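Local atomic coordinates of serine-rich Repeat Adhesion Glycoprotein (Srr1) (Streptococcus agalactiae, PDB entry 4MBO), a protein that binds fibrinogen as a serine-rich repeat glycoprotein and so probably helps the bacterium adhere to its host. Residues S162-T167 against Y308-S313; V169-R174 against S299-I304; G207-I212 against N276-T281. All coordinates share one frame; numbering follows the deposited sequence.

Contact 1: S162-T167 against Y308-S313; sequences SVTEHT and YGSKYS
The hydroxyl of Thr-164 makes the clearest bond between 162-167 and 308-313: OG1 donates to Gly-309 O over 2.8 Å. The bond is bent, with a C=O...donor angle of 129°, and the donor stands 50° above the carbonyl plane. Chi1 of -68° sets OG1 beside the backbone N of Thr-164 and directs it at the facing strand. Water 1 sits next to this bond, donating to Thr-164 OG1 at 2.8 Å and also hydrogen-bonded to Ser-310 OG at 2.8 Å. Thr-164 OG1 is thus held by two bonds. Ser-310 OG has a further partner behind it in Thr-171 OG1, which ties the water bridge to strand 169-181. Gly-309 has backbone angles at which a CB would collide with the preceding carbonyl oxygen.

Toward Tyr-312 the evidence is softer, because Ser-162, Lys-311 and Tyr-312 are each modelled in two conformers. In one of these conformers, Ser-162 OG lies 2.9 Å from Lys-311 O and meets the edge of the Tyr-312 ring near its plane, 3.5 Å from CD2. Val-163 and Lys-311 turn away from the facing strand, in opposite directions, and both are exposed. A buffer molecule (MES) lies about 3 Å from the side chain of Thr-164 at the nearest atoms.

The strands run nearly antiparallel with axes 6.2 Å apart, yet each takes its backbone bonds elsewhere, 162-165 from 169-181 and 309-316 from 295-302. This meeting of border strands from different sheets is consistent with the seam of a beta sandwich, as in fibrinogen-binding adhesins with Ig-like folds.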
ATOM      1  N   SER A 162       3.750  -2.615 -18.031  0.70 18.15           N
ATOM      2  CA  SER A 162       3.411  -3.156 -19.336  0.70 19.16           C
ATOM      3  C   SER A 162       4.191  -2.309 -20.318  0.70 19.30           C
ATOM      4  O   SER A 162       4.185  -1.082 -20.204  0.70 19.60           O
ATOM      5  CB  SER A 162       1.927  -2.993 -19.635  0.70 20.82           C
ATOM      6  OG  SER A 162       1.152  -3.838 -18.821  0.70 22.28           O
ATOM      7  N   VAL A 163       4.822  -2.954 -21.299  1.00 19.17           N
ATOM      8  CA  VAL A 163       5.632  -2.264 -22.301  1.00 21.19           C
ATOM      9  C   VAL A 163       5.385  -2.777 -23.718  1.00 21.72           C
ATOM     10  O   VAL A 163       5.297  -3.977 -23.933  1.00 22.48           O
ATOM     11  CB  VAL A 163       7.128  -2.516 -22.015  1.00 22.97           C
ATOM     12  CG1 VAL A 163       8.026  -1.801 -23.024  1.00 25.41           C
ATOM     13  CG2 VAL A 163       7.488  -2.105 -20.607  1.00 23.85           C
ATOM     14  N   THR A 164       5.292  -1.860 -24.667  1.00 21.18           N
ATOM     15  CA  THR A 164       5.200  -2.191 -26.078  1.00 22.02           C
ATOM     16  C   THR A 164       6.341  -1.430 -26.754  1.00 22.65           C
ATOM     17  O   THR A 164       6.490  -0.220 -26.563  1.00 21.12           O
ATOM     18  CB  THR A 164       3.853  -1.749 -26.694  1.00 23.51           C
ATOM     19  OG1 THR A 164       2.794  -2.544 -26.132  1.00 24.61           O
ATOM     20  CG2 THR A 164       3.878  -1.906 -28.181  1.00 25.42           C
ATOM     21  N   GLU A 165       7.181  -2.147 -27.500  1.00 24.11           N
ATOM     22  CA  GLU A 165       8.316  -1.530 -28.188  1.00 26.03           C
ATOM     23  C   GLU A 165       8.358  -2.047 -29.616  1.00 26.42           C
ATOM     24  O   GLU A 165       8.952  -3.088 -29.900  1.00 30.41           O
ATOM     25  CB  GLU A 165       9.644  -1.792 -27.451  1.00 29.04           C
ATOM     26  CG  GLU A 165      10.892  -1.190 -28.120  1.00 32.58           C
ATOM     27  CD  GLU A 165      10.978   0.346 -28.126  1.00 35.43           C
ATOM     28  OE1 GLU A 165      10.358   1.020 -27.270  1.00 36.34           O
ATOM     29  OE2 GLU A 165      11.736   0.892 -28.970  1.00 39.01           O
ATOM     30  N   HIS A 166       7.682  -1.331 -30.496  1.00 25.13           N
ATOM     31  CA  HIS A 166       7.670  -1.629 -31.920  1.00 28.11           C
ATOM     32  C   HIS A 166       8.113  -0.395 -32.688  1.00 26.72           C
ATOM     33  O   HIS A 166       8.207   0.722 -32.147  1.00 26.83           O
ATOM     34  CB  HIS A 166       6.283  -2.035 -32.425  1.00 29.60           C
ATOM     35  CG  HIS A 166       5.776  -3.320 -31.854  1.00 33.59           C
ATOM     36  ND1 HIS A 166       4.457  -3.706 -31.955  1.00 35.96           N
ATOM     37  CD2 HIS A 166       6.385  -4.268 -31.105  1.00 36.34           C
ATOM     38  CE1 HIS A 166       4.289  -4.866 -31.344  1.00 38.62           C
ATOM     39  NE2 HIS A 166       5.445  -5.229 -30.816  1.00 37.72           N
ATOM     40  N   THR A 167       8.355  -0.578 -33.976  1.00 27.34           N
ATOM     41  CA  THR A 167       8.769   0.524 -34.780  1.00 27.50           C
ATOM     42  C   THR A 167       7.804   1.712 -34.764  1.00 27.27           C
ATOM     43  O   THR A 167       8.221   2.871 -34.637  1.00 27.27           O
ATOM     44  CB  THR A 167       9.004   0.046 -36.232  1.00 30.66           C
ATOM     45  OG1 THR A 167       9.999  -0.981 -36.218  1.00 33.05           O
ATOM     46  CG2 THR A 167       9.445   1.173 -37.090  1.00 30.93           C
ATOM     47  N   TYR A 308      -4.062   0.129 -29.888  1.00 16.64           N
ATOM     48  CA  TYR A 308      -2.615  -0.103 -29.815  1.00 17.15           C
ATOM     49  C   TYR A 308      -2.040   0.693 -28.645  1.00 17.52           C
ATOM     50  O   TYR A 308      -2.626   1.696 -28.209  1.00 16.97           O
ATOM     51  CB  TYR A 308      -1.884   0.220 -31.143  1.00 17.74           C
ATOM     52  CG  TYR A 308      -2.348   1.505 -31.812  1.00 16.99           C
ATOM     53  CD1 TYR A 308      -1.814   2.729 -31.466  1.00 17.45           C
ATOM     54  CD2 TYR A 308      -3.329   1.470 -32.787  1.00 16.70           C
ATOM     55  CE1 TYR A 308      -2.243   3.888 -32.071  1.00 17.94           C
ATOM     56  CE2 TYR A 308      -3.774   2.615 -33.417  1.00 17.77           C
ATOM     57  CZ  TYR A 308      -3.233   3.828 -33.056  1.00 18.49           C
ATOM     58  OH  TYR A 308      -3.631   4.993 -33.706  1.00 20.93           O
ATOM     59  N   GLY A 309      -0.873   0.250 -28.190  1.00 17.37           N
ATOM     60  CA  GLY A 309      -0.198   0.876 -27.075  1.00 17.81           C
ATOM     61  C   GLY A 309      -0.039  -0.121 -25.971  1.00 18.18           C
ATOM     62  O   GLY A 309       0.259  -1.282 -26.224  1.00 19.88           O
ATOM     63  N   SER A 310      -0.257   0.329 -24.736  1.00 16.08           N
ATOM     64  CA  SER A 310      -0.108  -0.499 -23.540  1.00 16.92           C
ATOM     65  C   SER A 310      -1.291  -0.358 -22.591  1.00 16.77           C
ATOM     66  O   SER A 310      -1.890   0.697 -22.506  1.00 16.33           O
ATOM     67  CB  SER A 310       1.145  -0.072 -22.763  1.00 18.56           C
ATOM     68  OG  SER A 310       2.322  -0.404 -23.473  1.00 20.39           O
ATOM     69  N   LYS A 311      -1.558  -1.421 -21.836  0.70 17.29           N
ATOM     70  CA  LYS A 311      -2.634  -1.435 -20.861  0.70 16.87           C
ATOM     71  C   LYS A 311      -2.192  -2.203 -19.631  0.70 16.97           C
ATOM     72  O   LYS A 311      -1.521  -3.237 -19.734  0.70 17.63           O
ATOM     73  CB  LYS A 311      -3.872  -2.048 -21.473  0.70 19.05           C
ATOM     74  CG  LYS A 311      -5.070  -2.186 -20.560  0.70 20.89           C
ATOM     75  CD  LYS A 311      -6.255  -2.665 -21.378  0.70 23.41           C
ATOM     76  CE  LYS A 311      -7.419  -3.059 -20.511  0.70 25.88           C
ATOM     77  NZ  LYS A 311      -8.508  -3.671 -21.322  0.70 27.55           N
ATOM     78  N   TYR A 312      -2.527  -1.665 -18.472  0.70 15.76           N
ATOM     79  CA  TYR A 312      -2.214  -2.325 -17.192  0.70 16.81           C
ATOM     80  C   TYR A 312      -3.490  -2.383 -16.378  0.70 18.16           C
ATOM     81  O   TYR A 312      -4.256  -1.432 -16.373  0.70 16.66           O
ATOM     82  CB  TYR A 312      -1.126  -1.552 -16.462  0.70 16.91           C
ATOM     83  CG  TYR A 312      -0.504  -2.285 -15.297  0.70 16.98           C
ATOM     84  CD1 TYR A 312      -1.131  -2.307 -14.069  0.70 16.98           C
ATOM     85  CD2 TYR A 312       0.723  -2.961 -15.433  0.70 18.51           C
ATOM     86  CE1 TYR A 312      -0.573  -2.949 -12.989  0.70 18.79           C
ATOM     87  CE2 TYR A 312       1.282  -3.627 -14.354  0.70 19.84           C
ATOM     88  CZ  TYR A 312       0.620  -3.599 -13.124  0.70 20.13           C
ATOM     89  OH  TYR A 312       1.120  -4.220 -11.995  0.70 22.50           O
ATOM     90  N   SER A 313      -3.716  -3.502 -15.683  0.70 19.93           N
ATOM     91  CA  SER A 313      -4.944  -3.666 -14.893  0.70 23.13           C
ATOM     92  C   SER A 313      -4.641  -3.901 -13.444  0.70 23.57           C
ATOM     93  O   SER A 313      -3.641  -4.516 -13.113  0.70 27.49           O
ATOM     94  CB  SER A 313      -5.787  -4.846 -15.428  0.70 24.03           C
ATOM     95  OG  SER A 313      -6.140  -4.644 -16.791  0.70 27.54           O
TER
HETATM   96  O   HOH W   1       2.205  -3.196 -23.428  1.00 27.88           O

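Contact 2: V169-R174 against S299-I304; sequences VKTNVR and STVSDI
Ser-299 meets Val-173 at one end of the contact, where its carbonyl O lies 4.1 Å from Val-173 CG1. Its CB faces the other methyl of that valine more distantly, while its hydroxyl reaches across to Thr-191 and Tyr-189 of strand 186-202, in the sheet of 169-181.

Thr-300 points to the other side of its strand. OG1 donates to Ser-302 OG over 2.8 Å, and its backbone continues the pairing with strand 210-215, so the residue adds little to the contact beyond its main-chain C, the atom near Val-173 CG2.

Val-301 carries the packing. With CG1 anti to the backbone N (chi1 172°), its two methyls are spread along the strand, between the side chains of Thr-171 and Val-173: CG1 rests 3.8 Å from Thr-171 CG2, and CG2 reaches both Val-173 CB and Asn-172 O, each at 3.8 Å. Val-301 lies alongside both residues, pointing the opposite way to each, not end to end. In Thr-171, chi1 of 58° sets CG2 opposite the carbonyl carbon and toward Val-301, while the hydroxyl bonds to Ser-310.

Ser-302 passes the polar chain on: its OG donates to Asp-303 O at 2.7 Å, with a C=O...donor angle of 137°. Asp-303 then leaves the strand, its OD1 accepting from the backbone N of Thr-307 and Tyr-308, and Ile-304 packs on Tyr-210.

The backbones pair elsewhere, 169-174 with 162-165 and 186-202, and 295-302 with 210-215 and 309-316, which places the two strands, axes 6.5 Å apart, in different sheets. Their buried, mostly methyl-lined meeting is consistent with the core of a beta sandwich, here in the fibrinogen-binding adhesin family domain.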
ATOM      1  N   VAL A 169       4.990   2.118 -32.594  1.00 20.46           N
ATOM      2  CA  VAL A 169       4.362   2.302 -31.287  1.00 19.57           C
ATOM      3  C   VAL A 169       5.321   1.912 -30.182  1.00 19.44           C
ATOM      4  O   VAL A 169       5.779   0.765 -30.110  1.00 20.90           O
ATOM      5  CB  VAL A 169       3.068   1.430 -31.201  1.00 19.21           C
ATOM      6  CG1 VAL A 169       2.550   1.319 -29.781  1.00 19.11           C
ATOM      7  CG2 VAL A 169       2.028   1.970 -32.166  1.00 19.55           C
ATOM      8  N   LYS A 170       5.630   2.870 -29.299  1.00 18.91           N
ATOM      9  CA  LYS A 170       6.480   2.640 -28.139  1.00 18.65           C
ATOM     10  C   LYS A 170       5.721   3.255 -26.965  1.00 18.37           C
ATOM     11  O   LYS A 170       5.497   4.488 -26.924  1.00 18.55           O
ATOM     12  CB  LYS A 170       7.844   3.316 -28.302  1.00 20.57           C
ATOM     13  CG  LYS A 170       8.465   3.028 -29.659  1.00 22.19           C
ATOM     14  CD  LYS A 170       9.750   3.832 -29.890  1.00 24.64           C
ATOM     15  CE  LYS A 170      10.343   3.562 -31.260  1.00 28.15           C
ATOM     16  NZ  LYS A 170      10.733   2.141 -31.444  1.00 29.34           N
ATOM     17  N   THR A 171       5.300   2.404 -26.046  1.00 17.46           N
ATOM     18  CA  THR A 171       4.538   2.854 -24.902  1.00 17.87           C
ATOM     19  C   THR A 171       4.878   2.020 -23.680  1.00 17.06           C
ATOM     20  O   THR A 171       5.391   0.912 -23.795  1.00 17.26           O
ATOM     21  CB  THR A 171       3.009   2.767 -25.147  1.00 17.44           C
ATOM     22  OG1 THR A 171       2.654   1.418 -25.475  1.00 18.26           O
ATOM     23  CG2 THR A 171       2.546   3.649 -26.284  1.00 18.99           C
ATOM     24  N   ASN A 172       4.630   2.566 -22.497  1.00 15.32           N
ATOM     25  CA  ASN A 172       4.752   1.798 -21.261  1.00 16.14           C
ATOM     26  C   ASN A 172       3.921   2.455 -20.165  1.00 15.59           C
ATOM     27  O   ASN A 172       3.819   3.656 -20.111  1.00 15.28           O
ATOM     28  CB  ASN A 172       6.198   1.535 -20.813  1.00 15.97           C
ATOM     29  CG  ASN A 172       6.941   2.776 -20.353  1.00 17.13           C
ATOM     30  OD1 ASN A 172       7.042   3.008 -19.156  1.00 16.93           O
ATOM     31  ND2 ASN A 172       7.476   3.554 -21.296  1.00 17.58           N
ATOM     32  N   VAL A 173       3.322   1.635 -19.295  1.00 14.54           N
ATOM     33  CA  VAL A 173       2.382   2.108 -18.285  1.00 14.34           C
ATOM     34  C   VAL A 173       2.278   1.117 -17.134  1.00 14.54           C
ATOM     35  O   VAL A 173       2.536  -0.100 -17.297  1.00 15.39           O
ATOM     36  CB  VAL A 173       0.976   2.320 -18.953  1.00 14.19           C
ATOM     37  CG1 VAL A 173       0.336   0.962 -19.286  1.00 14.50           C
ATOM     38  CG2 VAL A 173       0.027   3.162 -18.101  1.00 14.33           C
ATOM     39  N   ARG A 174       1.874   1.622 -15.980  1.00 13.56           N
ATOM     40  CA  ARG A 174       1.609   0.779 -14.801  1.00 14.47           C
ATOM     41  C   ARG A 174       0.602   1.472 -13.912  1.00 14.81           C
ATOM     42  O   ARG A 174       0.557   2.693 -13.884  1.00 16.66           O
ATOM     43  CB  ARG A 174       2.904   0.458 -14.040  1.00 14.55           C
ATOM     44  CG  ARG A 174       2.708  -0.467 -12.858  1.00 15.97           C
ATOM     45  CD  ARG A 174       4.034  -0.930 -12.263  1.00 16.68           C
ATOM     46  NE  ARG A 174       4.879   0.210 -11.899  1.00 19.18           N
ATOM     47  CZ  ARG A 174       6.110   0.101 -11.395  1.00 20.60           C
ATOM     48  NH1 ARG A 174       6.625  -1.102 -11.153  1.00 21.68           N
ATOM     49  NH2 ARG A 174       6.824   1.195 -11.137  1.00 20.52           N
ATOM     50  N   SER A 299      -5.667   1.087 -16.822  1.00 14.46           N
ATOM     51  CA  SER A 299      -5.120   2.323 -17.414  1.00 14.66           C
ATOM     52  C   SER A 299      -4.364   2.002 -18.668  1.00 15.21           C
ATOM     53  O   SER A 299      -3.742   0.940 -18.781  1.00 17.25           O
ATOM     54  CB  SER A 299      -4.125   2.994 -16.450  1.00 15.29           C
ATOM     55  OG  SER A 299      -4.750   3.323 -15.236  1.00 15.11           O
ATOM     56  N   THR A 300      -4.340   2.954 -19.597  1.00 15.30           N
ATOM     57  CA  THR A 300      -3.593   2.751 -20.819  1.00 14.86           C
ATOM     58  C   THR A 300      -2.679   3.914 -21.157  1.00 14.33           C
ATOM     59  O   THR A 300      -2.801   4.990 -20.606  1.00 14.51           O
ATOM     60  CB  THR A 300      -4.523   2.641 -22.056  1.00 15.27           C
ATOM     61  OG1 THR A 300      -5.048   3.938 -22.392  1.00 16.11           O
ATOM     62  CG2 THR A 300      -5.641   1.646 -21.865  1.00 18.73           C
ATOM     63  N   VAL A 301      -1.792   3.648 -22.115  1.00 14.74           N
ATOM     64  CA  VAL A 301      -1.147   4.678 -22.894  1.00 14.86           C
ATOM     65  C   VAL A 301      -1.464   4.133 -24.308  1.00 14.48           C
ATOM     66  O   VAL A 301      -0.887   3.092 -24.726  1.00 15.50           O
ATOM     67  CB  VAL A 301       0.344   4.831 -22.654  1.00 15.31           C
ATOM     68  CG1 VAL A 301       0.917   5.799 -23.671  1.00 16.76           C
ATOM     69  CG2 VAL A 301       0.601   5.352 -21.267  1.00 15.95           C
ATOM     70  N   SER A 302      -2.413   4.761 -25.000  1.00 15.20           N
ATOM     71  CA  SER A 302      -2.949   4.171 -26.232  1.00 15.65           C
ATOM     72  C   SER A 302      -3.605   5.212 -27.077  1.00 16.36           C
ATOM     73  O   SER A 302      -3.592   6.383 -26.745  1.00 16.43           O
ATOM     74  CB  SER A 302      -4.054   3.141 -25.862  1.00 16.61           C
ATOM     75  OG  SER A 302      -5.203   3.780 -25.221  1.00 16.14           O
ATOM     76  N   ASP A 303      -4.173   4.769 -28.194  1.00 16.09           N
ATOM     77  CA  ASP A 303      -5.052   5.627 -28.955  1.00 17.63           C
ATOM     78  C   ASP A 303      -6.399   5.691 -28.195  1.00 17.81           C
ATOM     79  O   ASP A 303      -6.627   4.948 -27.212  1.00 17.51           O
ATOM     80  CB  ASP A 303      -5.245   5.068 -30.361  1.00 18.25           C
ATOM     81  CG  ASP A 303      -5.917   3.726 -30.352  1.00 20.89           C
ATOM     82  OD1 ASP A 303      -5.490   2.838 -29.620  1.00 20.41           O
ATOM     83  OD2 ASP A 303      -6.901   3.561 -31.116  1.00 25.09           O
ATOM     84  N   ILE A 304      -7.280   6.587 -28.622  1.00 19.77           N
ATOM     85  CA  ILE A 304      -8.524   6.795 -27.907  1.00 21.16           C
ATOM     86  C   ILE A 304      -9.416   5.546 -27.902  1.00 21.43           C
ATOM     87  O   ILE A 304     -10.180   5.357 -26.968  1.00 24.30           O
ATOM     88  CB  ILE A 304      -9.227   8.033 -28.465  1.00 23.70           C
ATOM     89  CG1 ILE A 304     -10.143   8.637 -27.412  1.00 28.31           C
ATOM     90  CG2 ILE A 304      -9.925   7.713 -29.783  1.00 24.79           C
ATOM     91  CD1 ILE A 304     -10.703   9.994 -27.756  1.00 30.29           C
TER

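Contact 3: G207-I212 against N276-T281; sequences GNLYTI and NSISST
Leu-209 and Asn-276 form the centre of this contact, with a methyl lying on a peptide group. Leu-209 CD1 is 3.7 Å from Asn-276 O and 3.8 Å from Ser-277 N, so it packs against the peptide linking the two residues. The same methyl touches Ile-278 CG1 at 3.8 Å, the apolar side-chain pair of the contact. Chi1 of -68°, which places CG opposite the carbonyl carbon, brings CG, and with it CD1, to this side. Closer to the surface, Gly-207 O lies 3.5 Å from Asn-276 CB, and the CA atoms of Asn-208 and Asn-276 approach to 4.3 Å, so here the two backbones nearly touch, although no hydrogen bond joins the segments.

In the sandwich, strand 210-215 belongs to the five-stranded antiparallel sheet, whereas 277-278 pairs with 186-202 in the other sheet. The contact therefore probably closes one end of the interior, where the chain coming from 269-272 crosses between sheets.

The second shell explains how the pieces are placed. Leu-209 is held through backbone hydrogen bonds to Trp-273 and Thr-275, on the approach to Asn-276, and its side chain also leans on Phe-202 and Val-301. Asn-276 turns its amide away from Leu-209, and ND2 donates to Phe-202 O; Asn-208 ND2 is hydrogen-bonded to Asp-272 OD1, which fixes its amide at the edge of the contact. Ile-278 rests on Met-200 of strand 186-202.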
ATOM      1  N   GLY A 207      -2.107   9.197 -34.616  1.00 20.38           N
ATOM      2  CA  GLY A 207      -2.637  10.161 -33.659  1.00 19.61           C
ATOM      3  C   GLY A 207      -1.814  10.427 -32.403  1.00 18.97           C
ATOM      4  O   GLY A 207      -0.623  10.065 -32.310  1.00 18.50           O
ATOM      5  N   ASN A 208      -2.426  11.147 -31.467  1.00 18.19           N
ATOM      6  CA  ASN A 208      -1.743  11.465 -30.222  1.00 17.69           C
ATOM      7  C   ASN A 208      -1.722  10.281 -29.260  1.00 16.57           C
ATOM      8  O   ASN A 208      -2.531   9.343 -29.363  1.00 15.96           O
ATOM      9  CB  ASN A 208      -2.455  12.611 -29.482  1.00 18.46           C
ATOM     10  CG  ASN A 208      -2.248  13.975 -30.104  1.00 20.79           C
ATOM     11  OD1 ASN A 208      -1.447  14.152 -31.020  1.00 22.24           O
ATOM     12  ND2 ASN A 208      -2.947  14.958 -29.568  1.00 21.28           N
ATOM     13  N   LEU A 209      -0.839  10.388 -28.278  1.00 16.26           N
ATOM     14  CA  LEU A 209      -0.836   9.486 -27.132  1.00 15.51           C
ATOM     15  C   LEU A 209      -1.971   9.940 -26.174  1.00 15.05           C
ATOM     16  O   LEU A 209      -2.145  11.134 -25.922  1.00 14.83           O
ATOM     17  CB  LEU A 209       0.493   9.562 -26.417  1.00 16.19           C
ATOM     18  CG  LEU A 209       1.695   9.010 -27.188  1.00 17.14           C
ATOM     19  CD1 LEU A 209       2.986   9.650 -26.639  1.00 19.06           C
ATOM     20  CD2 LEU A 209       1.731   7.495 -27.108  1.00 17.72           C
ATOM     21  N   TYR A 210      -2.731   8.970 -25.695  1.00 14.46           N
ATOM     22  CA  TYR A 210      -3.811   9.163 -24.727  1.00 15.10           C
ATOM     23  C   TYR A 210      -3.644   8.191 -23.564  1.00 14.06           C
ATOM     24  O   TYR A 210      -2.991   7.151 -23.675  1.00 15.06           O
ATOM     25  CB  TYR A 210      -5.205   8.907 -25.326  1.00 14.77           C
ATOM     26  CG  TYR A 210      -5.680   9.831 -26.384  1.00 16.84           C
ATOM     27  CD1 TYR A 210      -5.259   9.668 -27.704  1.00 17.73           C
ATOM     28  CD2 TYR A 210      -6.610  10.840 -26.119  1.00 18.60           C
ATOM     29  CE1 TYR A 210      -5.707  10.503 -28.705  1.00 19.67           C
ATOM     30  CE2 TYR A 210      -7.043  11.697 -27.125  1.00 21.33           C
ATOM     31  CZ  TYR A 210      -6.597  11.510 -28.417  1.00 23.04           C
ATOM     32  OH  TYR A 210      -7.008  12.308 -29.464  1.00 28.00           O
ATOM     33  N   THR A 211      -4.211   8.576 -22.427  1.00 13.71           N
ATOM     34  CA  THR A 211      -4.378   7.665 -21.287  1.00 13.53           C
ATOM     35  C   THR A 211      -5.863   7.522 -20.992  1.00 13.87           C
ATOM     36  O   THR A 211      -6.562   8.506 -20.813  1.00 13.72           O
ATOM     37  CB  THR A 211      -3.603   8.090 -20.053  1.00 14.01           C
ATOM     38  OG1 THR A 211      -2.229   7.795 -20.261  1.00 15.12           O
ATOM     39  CG2 THR A 211      -4.102   7.369 -18.803  1.00 14.34           C
ATOM     40  N   ILE A 212      -6.347   6.271 -21.049  1.00 14.16           N
ATOM     41  CA  ILE A 212      -7.700   5.948 -20.723  1.00 15.51           C
ATOM     42  C   ILE A 212      -7.661   5.171 -19.391  1.00 15.21           C
ATOM     43  O   ILE A 212      -6.845   4.251 -19.194  1.00 15.15           O
ATOM     44  CB  ILE A 212      -8.362   5.017 -21.748  1.00 17.57           C
ATOM     45  CG1 ILE A 212      -8.153   5.485 -23.206  1.00 21.55           C
ATOM     46  CG2 ILE A 212      -9.833   4.835 -21.389  1.00 19.13           C
ATOM     47  CD1 ILE A 212      -8.468   6.906 -23.455  1.00 25.20           C
ATOM     48  N   ASN A 276       2.265  13.212 -30.017  1.00 20.83           N
ATOM     49  CA  ASN A 276       2.502  11.831 -30.363  1.00 22.06           C
ATOM     50  C   ASN A 276       3.862  11.309 -29.813  1.00 21.42           C
ATOM     51  O   ASN A 276       4.225  10.165 -30.051  1.00 21.41           O
ATOM     52  CB  ASN A 276       2.456  11.647 -31.883  1.00 23.67           C
ATOM     53  CG  ASN A 276       3.637  12.289 -32.561  1.00 27.77           C
ATOM     54  OD1 ASN A 276       4.006  13.409 -32.230  1.00 27.38           O
ATOM     55  ND2 ASN A 276       4.274  11.563 -33.464  1.00 31.03           N
ATOM     56  N   SER A 277       4.553  12.146 -29.047  0.60 21.77           N
ATOM     57  CA  SER A 277       5.859  11.800 -28.510  0.60 23.60           C
ATOM     58  C   SER A 277       6.055  12.350 -27.112  0.60 22.94           C
ATOM     59  O   SER A 277       5.777  13.524 -26.849  0.60 22.97           O
ATOM     60  CB  SER A 277       6.948  12.364 -29.428  0.60 26.47           C
ATOM     61  OG  SER A 277       8.251  12.006 -28.992  0.60 30.06           O
ATOM     62  N   ILE A 278       6.512  11.481 -26.213  1.00 22.32           N
ATOM     63  CA  ILE A 278       6.844  11.875 -24.847  1.00 22.05           C
ATOM     64  C   ILE A 278       8.287  11.423 -24.678  1.00 21.43           C
ATOM     65  O   ILE A 278       8.637  10.267 -24.965  1.00 21.43           O
ATOM     66  CB  ILE A 278       5.893  11.247 -23.818  1.00 20.66           C
ATOM     67  CG1 ILE A 278       4.503  11.916 -23.944  1.00 20.52           C
ATOM     68  CG2 ILE A 278       6.450  11.399 -22.405  1.00 21.67           C
ATOM     69  CD1 ILE A 278       3.402  11.290 -23.122  1.00 20.83           C
ATOM     70  N   SER A 279       9.141  12.336 -24.231  0.70 23.08           N
ATOM     71  CA  SER A 279      10.553  12.010 -24.109  0.70 24.01           C
ATOM     72  C   SER A 279      10.865  11.079 -22.949  0.70 23.11           C
ATOM     73  O   SER A 279      10.086  10.924 -22.005  0.70 22.57           O
ATOM     74  CB  SER A 279      11.417  13.267 -24.027  0.70 27.77           C
ATOM     75  OG  SER A 279      11.209  13.956 -22.823  0.70 29.15           O
ATOM     76  N   SER A 280      12.051  10.499 -23.001  1.00 22.52           N
ATOM     77  CA  SER A 280      12.482   9.538 -21.975  1.00 21.70           C
ATOM     78  C   SER A 280      12.525  10.131 -20.583  1.00 22.09           C
ATOM     79  O   SER A 280      12.348   9.394 -19.622  1.00 22.94           O
ATOM     80  CB  SER A 280      13.839   8.937 -22.325  1.00 23.44           C
ATOM     81  OG  SER A 280      14.818   9.948 -22.407  1.00 25.87           O
ATOM     82  N   THR A 281      12.773  11.433 -20.486  1.00 22.18           N
ATOM     83  CA  THR A 281      12.881  12.127 -19.205  1.00 23.71           C
ATOM     84  C   THR A 281      11.581  12.711 -18.685  1.00 22.46           C
ATOM     85  O   THR A 281      11.563  13.380 -17.642  1.00 23.04           O
ATOM     86  CB  THR A 281      13.943  13.245 -19.297  1.00 25.98           C
ATOM     87  OG1 THR A 281      13.671  14.045 -20.443  1.00 28.75           O
ATOM     88  CG2 THR A 281      15.311  12.625 -19.459  1.00 28.13           C
TER

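Contacts 1 and 2 have centres 5 Å apart and share both sheets: 162-165 lies beside 169-181, and 309-316 beside 295-302. Ser-310 joins them twice by probable hydrogen bonds, its OG 2.7 Å from Thr-171 OG1 and its N 2.8 Å from Val-301 O. Contact 3, centred 8 Å from contact 2, also joins both sheets, 210-215 beside 295-302 and 277-278 beside 186-202; Ser-302 N is 2.8 Å from Tyr-210 O. Contacts 1 and 3 do not touch, their nearest atoms being about 5 Å apart. Contact 3 is nested within the chain loop closed by contact 2, itself within that of contact 1. A calcium ion lies about 9 Å from the Asn-172 side chain.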